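Local coordinates for protein dihydropteridine reductase (Dictyostelium discoideum, PDB 3ORF) that reduces quinonoid dihydropteridines with NADH or NADPH, regenerating tetrahydrobiopterin, as a homodimer of the short-chain dehydrogenase/reductase family, at residues 100-103 with 104-107; 106-109 with 110-113; 205-208 with 209-212; 219-222 with 223-227; 239-243 with 244-248. All blocks are in the same frame, centred on the assembly; numbering follows the deposited sequence.

Contact 1 (100-103 with 104-107); sequences GGNA and SSDE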
loop_
_atom_site.group_PDB
_atom_site.type_symbol
_atom_site.label_atom_id
_atom_site.label_comp_id
_atom_site.label_asym_id
_atom_site.label_seq_id
_atom_site.Cartn_x
_atom_site.Cartn_y
_atom_site.Cartn_z
ATOM N N GLY A 100 -5.123 14.999 0.546
ATOM C CA GLY A 100 -4.628 15.170 1.902
ATOM C C GLY A 100 -5.476 14.500 2.958
ATOM O O GLY A 100 -6.507 13.921 2.687
ATOM N N GLY A 101 -4.998 14.564 4.185
ATOM C CA GLY A 101 -5.796 14.315 5.343
ATOM C C GLY A 101 -5.159 13.328 6.266
ATOM O O GLY A 101 -4.632 12.296 5.814
ATOM N N ASN A 102 -5.247 13.640 7.559
ATOM C CA ASN A 102 -4.880 12.730 8.607
ATOM C C ASN A 102 -6.075 11.857 8.999
ATOM O O ASN A 102 -7.135 11.868 8.353
ATOM C CB ASN A 102 -4.256 13.453 9.820
ATOM C CG ASN A 102 -5.273 14.148 10.660
ATOM O OD1 ASN A 102 -6.418 14.288 10.262
ATOM N ND2 ASN A 102 -4.868 14.588 11.859
ATOM N N ALA A 103 -5.908 11.068 10.039
ATOM C CA ALA A 103 -6.863 9.988 10.245
ATOM C C ALA A 103 -8.170 10.466 10.853
ATOM O O ALA A 103 -9.193 9.776 10.763
ATOM C CB ALA A 103 -6.260 8.872 11.064
ATOM N N SER A 104 -8.160 11.657 11.422
ATOM C CA SER A 104 -9.372 12.108 12.124
ATOM C C SER A 104 -10.162 13.146 11.347
ATOM O O SER A 104 -11.268 13.501 11.755
ATOM C CB SER A 104 -9.075 12.595 13.554
ATOM O OG SER A 104 -8.181 13.686 13.529
ATOM N N SER A 105 -9.617 13.573 10.218
ATOM C CA SER A 105 -10.189 14.620 9.413
ATOM C C SER A 105 -11.409 14.145 8.595
ATOM O O SER A 105 -11.547 12.949 8.270
ATOM C CB SER A 105 -9.106 15.184 8.488
ATOM O OG SER A 105 -8.801 14.257 7.463
ATOM N N ASP A 106 -12.244 15.118 8.218
ATOM C CA ASP A 106 -13.499 14.862 7.551
ATOM C C ASP A 106 -13.310 14.181 6.213
ATOM O O ASP A 106 -14.124 13.361 5.826
ATOM C CB ASP A 106 -14.287 16.186 7.346
ATOM C CG ASP A 106 -14.874 16.785 8.678
ATOM O OD1 ASP A 106 -15.219 17.992 8.684
ATOM O OD2 ASP A 106 -15.029 16.071 9.699
ATOM N N GLU A 107 -12.259 14.526 5.481
ATOM C CA GLU A 107 -12.071 13.991 4.152
ATOM C C GLU A 107 -11.316 12.637 4.094
ATOM O O GLU A 107 -10.968 12.150 2.977
ATOM C CB GLU A 107 -11.313 15.021 3.299
ATOM C CG GLU A 107 -9.789 15.159 3.667
ATOM C CD GLU A 107 -9.535 16.215 4.768
ATOM O OE1 GLU A 107 -10.382 16.352 5.663
ATOM O OE2 GLU A 107 -8.459 16.875 4.773
#
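Ser-105 OG donates to the carbonyl oxygen of Asn-102 at 3.0 Å, coming in from above the carbonyl plane, 37° out of it, and this hydroxyl bond spans the turn from Asn-102 to Ser-105. The side-chain amide of Asn-102 accepts from N-H groups of the same turn: its OD1 lies 3.3 Å from Ser-105 N and 3.4 Å from Ser-104 N, two weak bonds made possible because CG sits between the backbone N and the carbonyl carbon (chi1 76°), which folds the amide back over the turn. With an alanine here, those two N-H groups would probably lose OD1, and Asn-176 O of the second subunit the donor that ND2 now supplies. Nearer the helix, the bent side chain of Glu-107 brings CG to 3.6 Å from Gly-100 O. Gly-101 has phi 129° and psi 138°, where a CB would run against the preceding carbonyl and close on Ser-105 OG and Glu-107 CG, so glycine suits the site. Ser-104 O in turn accepts from Lys-132 NZ of the second subunit, and Gly-101 pairs through its backbone with Gly-154 and Ile-156. The turn thus lies at the dimer interface, in the loop that leads from strand 88-93 into helix 108-133.

Contact 2 (106-109 with 110-113); sequences DEFL and KSVK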
loop_
_atom_site.group_PDB
_atom_site.type_symbol
_atom_site.label_atom_id
_atom_site.label_comp_id
_atom_site.label_asym_id
_atom_site.label_seq_id
_atom_site.Cartn_x
_atom_site.Cartn_y
_atom_site.Cartn_z
ATOM N N ASP A 106 -12.244 15.118 8.218
ATOM C CA ASP A 106 -13.499 14.862 7.551
ATOM C C ASP A 106 -13.310 14.181 6.213
ATOM O O ASP A 106 -14.124 13.361 5.826
ATOM C CB ASP A 106 -14.287 16.186 7.346
ATOM C CG ASP A 106 -14.874 16.785 8.678
ATOM O OD1 ASP A 106 -15.219 17.992 8.684
ATOM O OD2 ASP A 106 -15.029 16.071 9.699
ATOM N N GLU A 107 -12.259 14.526 5.481
ATOM C CA GLU A 107 -12.071 13.991 4.152
ATOM C C GLU A 107 -11.316 12.637 4.094
ATOM O O GLU A 107 -10.968 12.150 2.977
ATOM C CB GLU A 107 -11.313 15.021 3.299
ATOM C CG GLU A 107 -9.789 15.159 3.667
ATOM C CD GLU A 107 -9.535 16.215 4.768
ATOM O OE1 GLU A 107 -10.382 16.352 5.663
ATOM O OE2 GLU A 107 -8.459 16.875 4.773
ATOM N N PHE A 108 -11.105 12.021 5.254
ATOM C CA PHE A 108 -10.165 10.952 5.370
ATOM C C PHE A 108 -10.569 9.702 4.612
ATOM O O PHE A 108 -9.770 9.209 3.790
ATOM C CB PHE A 108 -9.808 10.610 6.814
ATOM C CG PHE A 108 -8.949 9.346 6.932
ATOM C CD1 PHE A 108 -7.630 9.328 6.397
ATOM C CD2 PHE A 108 -9.476 8.168 7.472
ATOM C CE1 PHE A 108 -6.826 8.206 6.459
ATOM C CE2 PHE A 108 -8.670 7.005 7.565
ATOM C CZ PHE A 108 -7.334 7.031 7.045
ATOM N N LEU A 109 -11.769 9.189 4.888
ATOM C CA LEU A 109 -12.287 8.045 4.154
ATOM C C LEU A 109 -12.348 8.222 2.637
ATOM O O LEU A 109 -12.029 7.251 1.904
ATOM C CB LEU A 109 -13.630 7.570 4.724
ATOM C CG LEU A 109 -13.355 6.956 6.105
ATOM C CD1 LEU A 109 -14.609 6.902 7.019
ATOM C CD2 LEU A 109 -12.561 5.667 6.083
ATOM N N LYS A 110 -12.725 9.420 2.150
ATOM C CA LYS A 110 -12.704 9.704 0.705
ATOM C C LYS A 110 -11.251 9.615 0.134
ATOM O O LYS A 110 -11.036 9.230 -1.053
ATOM C CB LYS A 110 -13.202 11.150 0.392
ATOM C CG LYS A 110 -14.692 11.298 0.032
ATOM C CD LYS A 110 -15.190 12.786 0.305
ATOM C CE LYS A 110 -16.011 12.951 1.647
ATOM N NZ LYS A 110 -15.620 14.181 2.503
ATOM N N SER A 111 -10.292 10.112 0.945
ATOM C CA SER A 111 -8.957 10.289 0.472
ATOM C C SER A 111 -8.430 8.845 0.323
ATOM O O SER A 111 -7.740 8.523 -0.616
ATOM C CB SER A 111 -8.153 11.163 1.438
ATOM O OG SER A 111 -7.737 10.425 2.584
ATOM N N VAL A 112 -8.844 7.979 1.207
ATOM C CA VAL A 112 -8.475 6.549 1.134
ATOM C C VAL A 112 -8.874 5.959 -0.210
ATOM O O VAL A 112 -8.038 5.522 -0.984
ATOM C CB VAL A 112 -9.104 5.750 2.228
ATOM C CG1 VAL A 112 -8.988 4.177 1.968
ATOM C CG2 VAL A 112 -8.528 6.156 3.592
ATOM N N LYS A 113 -10.143 6.031 -0.544
ATOM C CA LYS A 113 -10.541 5.424 -1.803
ATOM C C LYS A 113 -9.933 6.145 -3.047
ATOM O O LYS A 113 -9.474 5.484 -3.972
ATOM C CB LYS A 113 -12.059 5.239 -1.880
ATOM C CG LYS A 113 -12.577 5.256 -3.304
ATOM C CD LYS A 113 -14.052 5.304 -3.290
ATOM C CE LYS A 113 -14.551 4.259 -4.272
ATOM N NZ LYS A 113 -14.937 5.057 -5.473
#
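Val-112 lays its CG2 methyl over one face of the Phe-108 ring, 4.0 Å from the centroid and 19° off the ring normal, displaced toward the rim so that CZ is the nearest ring atom. The i, i+4 spacing puts the two residues on one flank of the helix, and the torsions bring methyl and ring together: Phe-108 CG stands anti to the backbone N (chi1 172°), while Val-112 holds CG2 beside its own N. The same pair is joined through the backbone, Val-112 N donating to Phe-108 O at 3.0 Å. That oxygen also receives Ser-111 OG at 2.7 Å, a side-chain bond tilted 17° from the carbonyl plane, so a single carbonyl is gripped by two donors and the serine hydroxyl is folded against the helix. Ser-111 N reaches back to Glu-107 O at 3.0 Å, and this bond opens the helix. Further on, Lys-113 N makes a weak bond to Leu-109 O. The second subunit meets the same turn, with its Phe-124 packing on Val-112 and its Glu-71 on Leu-109. Glu-107 occupies the N-cap position, and the i to i+4 backbone bonds, with the i to i+3 hydroxyl bond added, mark the first turn of an alpha-helix, here helix 108-133 of the Rossmann-type fold.

Contact 3 (205-208 with 209-212); sequences ANFD and DWTP
Phe-207 and Trp-210 both carry CG anti to the carbonyl carbon (chi1 -61° and -70°), and with matching torsions their rings leave the turn side by side, pointing the same way. The edge of Phe-207 meets the face of Trp-210 in a T-shaped pair, the phenyl centroid 4.8 Å from that of the six-membered ring and the planes 69° apart. CD1 is the leading atom, 3.4 Å from Trp-210 CZ3, while Phe-207 CA stands over the five-membered ring. Ala-205 CB adds a contact at 3.4 Å to Trp-210 CZ2. The backbone of the turn has a short 3-10 segment: Asp-209 N donates to Asn-206 O at 2.9 Å, and Trp-210 N to Phe-207 O at 3.0 Å. Asn-206 OD1 accepts from Asp-208 N at 3.2 Å, an Asx turn that fixes the start of the bend. Replacing Trp-210 with an alanine is likely to leave the Phe-207 edge and the Ala-205 methyl without the indole surface they pack on, opening a gap beside Met-202 and helix 196-201. Asp-209 OD1 accepts from Ser-243 N, and Arg-199 makes a cation-pi contact with Phe-207. The chemistry is thus divided: aromatic and methyl groups pack around the buried indole, whereas the polar groups brace the turn and tie it to the hairpin of strands 236-242 and 245-250.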
loop_
_atom_site.group_PDB
_atom_site.type_symbol
_atom_site.label_atom_id
_atom_site.label_comp_id
_atom_site.label_asym_id
_atom_site.label_seq_id
_atom_site.Cartn_x
_atom_site.Cartn_y
_atom_site.Cartn_z
ATOM N N ALA A 205 5.174 29.267 -4.181
ATOM C CA ALA A 205 6.539 28.728 -4.075
ATOM C C ALA A 205 7.469 29.445 -5.012
ATOM O O ALA A 205 7.049 30.194 -5.917
ATOM C CB ALA A 205 6.586 27.203 -4.315
ATOM N N ASN A 206 8.755 29.210 -4.813
ATOM C CA ASN A 206 9.709 29.604 -5.852
ATOM C C ASN A 206 9.746 28.497 -6.918
ATOM O O ASN A 206 10.350 27.447 -6.673
ATOM C CB ASN A 206 11.095 29.849 -5.237
ATOM C CG ASN A 206 12.151 30.211 -6.281
ATOM O OD1 ASN A 206 11.847 30.384 -7.471
ATOM N ND2 ASN A 206 13.407 30.377 -5.819
ATOM N N PHE A 207 9.154 28.757 -8.087
ATOM C CA PHE A 207 8.983 27.726 -9.165
ATOM C C PHE A 207 10.304 27.212 -9.717
ATOM O O PHE A 207 10.344 26.129 -10.306
ATOM C CB PHE A 207 8.129 28.250 -10.313
ATOM C CG PHE A 207 6.741 28.625 -9.891
ATOM C CD1 PHE A 207 5.984 27.753 -9.096
ATOM C CD2 PHE A 207 6.190 29.869 -10.246
ATOM C CE1 PHE A 207 4.652 28.105 -8.605
ATOM C CE2 PHE A 207 4.847 30.241 -9.771
ATOM C CZ PHE A 207 4.083 29.315 -8.953
ATOM N N ASP A 208 11.390 27.952 -9.462
ATOM C CA ASP A 208 12.719 27.573 -9.940
ATOM C C ASP A 208 13.259 26.404 -9.093
ATOM O O ASP A 208 14.212 25.755 -9.480
ATOM C CB ASP A 208 13.663 28.793 -9.877
ATOM C CG ASP A 208 13.479 29.803 -11.090
ATOM O OD1 ASP A 208 12.662 29.561 -12.039
ATOM O OD2 ASP A 208 14.183 30.856 -11.101
ATOM N N ASP A 209 12.647 26.137 -7.943
ATOM C CA ASP A 209 12.971 24.959 -7.140
ATOM C C ASP A 209 12.056 23.781 -7.510
ATOM O O ASP A 209 11.889 22.833 -6.703
ATOM C CB ASP A 209 12.771 25.221 -5.644
ATOM C CG ASP A 209 13.828 26.173 -5.015
ATOM O OD1 ASP A 209 14.804 26.623 -5.678
ATOM O OD2 ASP A 209 13.617 26.479 -3.801
ATOM N N TRP A 210 11.420 23.843 -8.690
ATOM C CA TRP A 210 10.526 22.737 -9.137
ATOM C C TRP A 210 11.115 22.074 -10.387
ATOM O O TRP A 210 11.630 22.794 -11.284
ATOM C CB TRP A 210 9.155 23.314 -9.471
ATOM C CG TRP A 210 8.406 23.770 -8.242
ATOM C CD1 TRP A 210 8.898 23.885 -6.963
ATOM C CD2 TRP A 210 7.040 24.139 -8.178
ATOM N NE1 TRP A 210 7.897 24.264 -6.109
ATOM C CE2 TRP A 210 6.741 24.413 -6.827
ATOM C CE3 TRP A 210 6.013 24.215 -9.126
ATOM C CZ2 TRP A 210 5.479 24.796 -6.410
ATOM C CZ3 TRP A 210 4.761 24.607 -8.708
ATOM C CH2 TRP A 210 4.503 24.874 -7.358
ATOM N N THR A 211 11.034 20.728 -10.474
ATOM C CA THR A 211 11.613 20.088 -11.628
ATOM C C THR A 211 10.712 20.257 -12.874
ATOM O O THR A 211 9.562 19.923 -12.852
ATOM C CB THR A 211 11.893 18.587 -11.396
ATOM O OG1 THR A 211 12.502 18.388 -10.101
ATOM C CG2 THR A 211 12.841 18.066 -12.478
ATOM N N PRO A 212 11.266 20.796 -13.970
ATOM C CA PRO A 212 10.515 20.821 -15.237
ATOM C C PRO A 212 10.233 19.404 -15.743
ATOM O O PRO A 212 11.123 18.554 -15.698
ATOM C CB PRO A 212 11.477 21.527 -16.193
ATOM C CG PRO A 212 12.331 22.416 -15.236
ATOM C CD PRO A 212 12.582 21.428 -14.108
#

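Contact 4 (219-222 with 223-227); sequences KLFE and WSTNS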
loop_
_atom_site.group_PDB
_atom_site.type_symbol
_atom_site.label_atom_id
_atom_site.label_comp_id
_atom_site.label_asym_id
_atom_site.label_seq_id
_atom_site.Cartn_x
_atom_site.Cartn_y
_atom_site.Cartn_z
ATOM N N LYS A 219 15.715 12.461 -18.522
ATOM C CA LYS A 219 16.332 11.383 -17.718
ATOM C C LYS A 219 15.800 10.008 -18.144
ATOM O O LYS A 219 16.577 9.052 -18.377
ATOM C CB LYS A 219 16.098 11.617 -16.235
ATOM C CG LYS A 219 16.741 10.579 -15.285
ATOM C CD LYS A 219 18.265 10.379 -15.540
ATOM C CE LYS A 219 19.070 11.567 -15.056
ATOM N NZ LYS A 219 20.490 11.130 -14.668
ATOM N N LEU A 220 14.493 9.904 -18.341
ATOM C CA LEU A 220 13.902 8.617 -18.811
ATOM C C LEU A 220 14.458 8.150 -20.143
ATOM O O LEU A 220 14.654 6.918 -20.392
ATOM C CB LEU A 220 12.355 8.689 -18.890
ATOM C CG LEU A 220 11.632 8.854 -17.498
ATOM C CD1 LEU A 220 10.162 9.140 -17.654
ATOM C CD2 LEU A 220 11.796 7.656 -16.601
ATOM N N PHE A 221 14.610 9.128 -21.040
ATOM C CA PHE A 221 15.193 8.889 -22.338
ATOM C C PHE A 221 16.639 8.430 -22.258
ATOM O O PHE A 221 16.991 7.480 -22.928
ATOM C CB PHE A 221 15.090 10.102 -23.257
ATOM C CG PHE A 221 15.498 9.773 -24.693
ATOM C CD1 PHE A 221 14.677 8.998 -25.485
ATOM C CD2 PHE A 221 16.678 10.285 -25.229
ATOM C CE1 PHE A 221 15.061 8.713 -26.846
ATOM C CE2 PHE A 221 17.073 10.034 -26.560
ATOM C CZ PHE A 221 16.283 9.237 -27.369
ATOM N N GLU A 222 17.467 9.094 -21.450
ATOM C CA GLU A 222 18.847 8.633 -21.188
ATOM C C GLU A 222 18.884 7.180 -20.673
ATOM O O GLU A 222 19.684 6.382 -21.157
ATOM C CB GLU A 222 19.608 9.628 -20.272
ATOM C CG GLU A 222 20.993 9.179 -19.721
ATOM C CD GLU A 222 21.565 10.091 -18.558
ATOM O OE1 GLU A 222 20.808 10.834 -17.861
ATOM O OE2 GLU A 222 22.802 10.029 -18.320
ATOM N N TRP A 223 18.014 6.811 -19.737
ATOM C CA TRP A 223 18.012 5.440 -19.265
ATOM C C TRP A 223 17.507 4.470 -20.336
ATOM O O TRP A 223 17.918 3.352 -20.359
ATOM C CB TRP A 223 17.152 5.253 -18.009
ATOM C CG TRP A 223 17.630 5.931 -16.707
ATOM C CD1 TRP A 223 18.898 6.277 -16.338
ATOM C CD2 TRP A 223 16.776 6.323 -15.612
ATOM N NE1 TRP A 223 18.884 6.867 -15.073
ATOM C CE2 TRP A 223 17.599 6.883 -14.608
ATOM C CE3 TRP A 223 15.389 6.210 -15.375
ATOM C CZ2 TRP A 223 17.083 7.381 -13.420
ATOM C CZ3 TRP A 223 14.870 6.701 -14.156
ATOM C CH2 TRP A 223 15.712 7.283 -13.216
ATOM N N SER A 224 16.573 4.911 -21.175
ATOM C CA SER A 224 16.012 4.083 -22.272
ATOM C C SER A 224 16.996 3.707 -23.404
ATOM O O SER A 224 16.827 2.661 -24.012
ATOM C CB SER A 224 14.843 4.804 -22.897
ATOM O OG SER A 224 13.872 4.901 -21.891
ATOM N N THR A 225 18.012 4.542 -23.624
ATOM C CA THR A 225 18.921 4.432 -24.757
ATOM C C THR A 225 20.358 4.104 -24.350
ATOM O O THR A 225 21.115 3.646 -25.175
ATOM C CB THR A 225 18.944 5.718 -25.562
ATOM O OG1 THR A 225 19.195 6.812 -24.683
ATOM C CG2 THR A 225 17.609 5.953 -26.237
ATOM N N ASN A 226 20.710 4.307 -23.083
ATOM C CA ASN A 226 22.048 4.030 -22.557
ATOM C C ASN A 226 21.961 3.174 -21.283
ATOM O O ASN A 226 21.973 3.641 -20.114
ATOM C CB ASN A 226 22.761 5.341 -22.320
ATOM C CG ASN A 226 24.128 5.166 -21.707
ATOM O OD1 ASN A 226 24.648 4.056 -21.591
ATOM N ND2 ASN A 226 24.730 6.293 -21.302
ATOM N N SER A 227 21.844 1.884 -21.522
ATOM C CA SER A 227 21.557 0.960 -20.446
ATOM C C SER A 227 22.639 1.020 -19.333
ATOM O O SER A 227 22.367 0.705 -18.185
ATOM C CB SER A 227 21.370 -0.439 -21.038
ATOM O OG SER A 227 22.629 -0.906 -21.512
HETATM O O HOH W 1 20.730 8.579 -13.737
#
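Trp-223 is the centre of this helical turn: the aliphatic part of Lys-219 lies over one face of its indole, and Leu-220 CD2 touches near CZ3. Lys-219 CG stands over the six-membered ring, 3.9 Å from its centroid and 19° off the normal, and CD follows on toward NE1. The lysine chain gets there by bending at chi2 (53°) and chi3 (73°), which folds its methylenes across the indole instead of letting them extend. Its NZ then makes a salt bridge to Glu-222 OE1 at 3.2 Å, whose hydrogen bond is weak, and a water accepts from both NZ (2.7 Å) and Trp-223 NE1 (2.9 Å), so the indole N-H and the ammonium share one acceptor. Glu-222, the next largest contributor, also offers its carbonyl to Asn-226 N as the helix ends. Along another flank, Thr-225 CG2 sits over one face of Phe-221, 4.0 Å from the centroid, while its OG1 donates to Phe-221 O at 2.9 Å. Ser-224 behaves similarly: OG reaches Leu-220 O at 2.6 Å, and Ser-224 N reaches the same oxygen from the opposite face of the carbonyl plane. These hydroxyls return to carbonyls of the last helical turns, and Ser-224 OG is bonded to Thr-90 OG1 as well. Helix 213-225 packs here on the sheet, Trp-223 against strands 138-143 and 184-190, with Leu-220 and Phe-221 turned to Phe-42 of helix 33-44.

Contact 5 (239-243 with 244-248); sequences FETKS and KVTTW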
loop_
_atom_site.group_PDB
_atom_site.type_symbol
_atom_site.label_atom_id
_atom_site.label_comp_id
_atom_site.label_asym_id
_atom_site.label_seq_id
_atom_site.Cartn_x
_atom_site.Cartn_y
_atom_site.Cartn_z
ATOM N N PHE A 239 14.703 12.935 -6.801
ATOM C CA PHE A 239 15.258 14.074 -7.525
ATOM C C PHE A 239 14.595 15.372 -7.028
ATOM O O PHE A 239 13.420 15.390 -6.783
ATOM C CB PHE A 239 15.125 13.920 -9.079
ATOM C CG PHE A 239 13.700 13.751 -9.609
ATOM C CD1 PHE A 239 13.010 14.836 -10.135
ATOM C CD2 PHE A 239 13.073 12.526 -9.602
ATOM C CE1 PHE A 239 11.757 14.689 -10.667
ATOM C CE2 PHE A 239 11.772 12.345 -10.138
ATOM C CZ PHE A 239 11.124 13.422 -10.668
ATOM N N GLU A 240 15.390 16.424 -6.924
ATOM C CA GLU A 240 14.999 17.688 -6.401
ATOM C C GLU A 240 15.785 18.746 -7.185
ATOM O O GLU A 240 16.938 18.538 -7.552
ATOM C CB GLU A 240 15.379 17.802 -4.912
ATOM C CG GLU A 240 14.643 18.995 -4.173
ATOM C CD GLU A 240 14.906 19.029 -2.619
ATOM O OE1 GLU A 240 15.642 18.150 -2.066
ATOM O OE2 GLU A 240 14.381 19.971 -1.962
ATOM N N THR A 241 15.117 19.855 -7.444
ATOM C CA THR A 241 15.672 20.962 -8.157
ATOM C C THR A 241 15.851 22.129 -7.113
ATOM O O THR A 241 14.977 22.344 -6.231
ATOM C CB THR A 241 14.700 21.354 -9.295
ATOM O OG1 THR A 241 14.572 20.265 -10.208
ATOM C CG2 THR A 241 15.218 22.576 -10.067
ATOM N N LYS A 242 16.959 22.838 -7.206
ATOM C CA LYS A 242 17.248 24.007 -6.315
ATOM C C LYS A 242 17.806 25.028 -7.263
ATOM O O LYS A 242 18.806 24.755 -7.910
ATOM C CB LYS A 242 18.296 23.663 -5.251
ATOM C CG LYS A 242 17.966 22.471 -4.368
ATOM C CD LYS A 242 17.490 22.773 -2.905
ATOM C CE LYS A 242 16.163 23.577 -2.806
ATOM N NZ LYS A 242 15.971 24.320 -1.465
ATOM N N SER A 243 17.098 26.150 -7.432
ATOM C CA SER A 243 17.459 27.245 -8.353
ATOM C C SER A 243 17.808 26.792 -9.789
ATOM O O SER A 243 18.823 27.249 -10.366
ATOM C CB SER A 243 18.551 28.167 -7.735
ATOM O OG SER A 243 18.215 28.490 -6.369
ATOM N N LYS A 244 16.927 25.941 -10.357
ATOM C CA LYS A 244 17.118 25.317 -11.675
ATOM C C LYS A 244 18.225 24.231 -11.829
ATOM O O LYS A 244 18.545 23.881 -12.955
ATOM C CB LYS A 244 17.321 26.372 -12.786
ATOM C CG LYS A 244 16.158 27.360 -13.006
ATOM C CD LYS A 244 16.457 28.284 -14.234
ATOM C CE LYS A 244 15.156 28.547 -15.027
ATOM N NZ LYS A 244 15.254 29.412 -16.264
ATOM N N VAL A 245 18.864 23.749 -10.763
ATOM C CA VAL A 245 19.922 22.702 -10.886
ATOM C C VAL A 245 19.241 21.459 -10.353
ATOM O O VAL A 245 18.818 21.443 -9.209
ATOM C CB VAL A 245 21.183 22.951 -9.956
ATOM C CG1 VAL A 245 22.319 21.928 -10.246
ATOM C CG2 VAL A 245 21.722 24.366 -10.105
ATOM N N THR A 246 19.103 20.423 -11.144
ATOM C CA THR A 246 18.380 19.229 -10.666
ATOM C C THR A 246 19.363 18.147 -10.224
ATOM O O THR A 246 20.316 17.868 -10.944
ATOM C CB THR A 246 17.455 18.645 -11.768
ATOM O OG1 THR A 246 16.520 19.653 -12.168
ATOM C CG2 THR A 246 16.669 17.379 -11.246
ATOM N N THR A 247 19.168 17.581 -9.038
ATOM C CA THR A 247 20.048 16.503 -8.568
ATOM C C THR A 247 19.291 15.187 -8.450
ATOM O O THR A 247 18.264 15.127 -7.783
ATOM C CB THR A 247 20.682 16.876 -7.171
ATOM O OG1 THR A 247 21.344 18.171 -7.241
ATOM C CG2 THR A 247 21.679 15.821 -6.716
ATOM N N TRP A 248 19.795 14.123 -9.072
ATOM C CA TRP A 248 19.159 12.812 -8.978
ATOM C C TRP A 248 19.983 11.943 -8.051
ATOM O O TRP A 248 21.191 11.829 -8.277
ATOM C CB TRP A 248 19.120 12.153 -10.350
ATOM C CG TRP A 248 18.424 12.948 -11.393
ATOM C CD1 TRP A 248 18.914 14.055 -12.098
ATOM C CD2 TRP A 248 17.105 12.706 -11.868
ATOM N NE1 TRP A 248 17.930 14.497 -12.986
ATOM C CE2 TRP A 248 16.816 13.688 -12.850
ATOM C CE3 TRP A 248 16.127 11.768 -11.552
ATOM C CZ2 TRP A 248 15.570 13.730 -13.525
ATOM C CZ3 TRP A 248 14.886 11.818 -12.231
ATOM C CH2 TRP A 248 14.626 12.797 -13.195
#
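Phe-239 stacks on Trp-248, its non-hydrogen-bonded partner across the strands, in an offset pair with centroids 4.3 Å apart and planes 26° from parallel. The strand pairing places Phe-239 CB over the six-membered indole ring, 3.7 Å from the centroid; with CG between the backbone N and the carbonyl carbon (chi1 59°), the phenyl is then turned so that CD2 meets Trp-248 CZ3. Lys-219 of helix 213-225 makes a cation-pi contact with the same indole. Glu-240 next forms a hydrogen-bonded pair with Thr-247: Thr-247 N donates to Glu-240 O at 2.8 Å, almost straight, and Glu-240 N returns a longer bond to Thr-247 O. These bonds belong to an antiparallel beta hairpin at the edge of the mixed sheet, whose strand 236-242 follows 184-190 in sheet order and whose outermost strand within the chain is 245-250. Thr-241 then faces Thr-246 with the two OG1 atoms 2.8 Å apart; Thr-211 OG1 also bonds to Thr-241 OG1, and Glu-215 OE1 to Thr-246 OG1. Lys-242 and Val-245 exchange both backbone bonds, Val-245 N to Lys-242 O at 3.0 Å, closing a type I' turn. Ser-243 and Lys-244 fill its two corners, both with positive phi.

From the N terminus, contact 1 comes first, turning the loop after strand 88-93, and contact 2 takes over where it ends, sharing Asp-106 and Glu-107 and opening helix 108-133; Asn-102 O touches Phe-108 CD1, and both meet the second subunit. Contacts 3, 4 and 5 follow in series, none nested within or crossing another. Contact 3 bends the chain between helices 196-201 and 213-225, contact 4 ends the latter helix, and contact 5 closes the final hairpin. Contacts 3 and 5 touch through a probable hydrogen bond of 2.9 Å between Asp-208 O and Lys-244 N, while Lys-219 of contact 4 packs on Trp-248 of contact 5. Contacts 1 and 4 lie on opposite sides of the chain's centre.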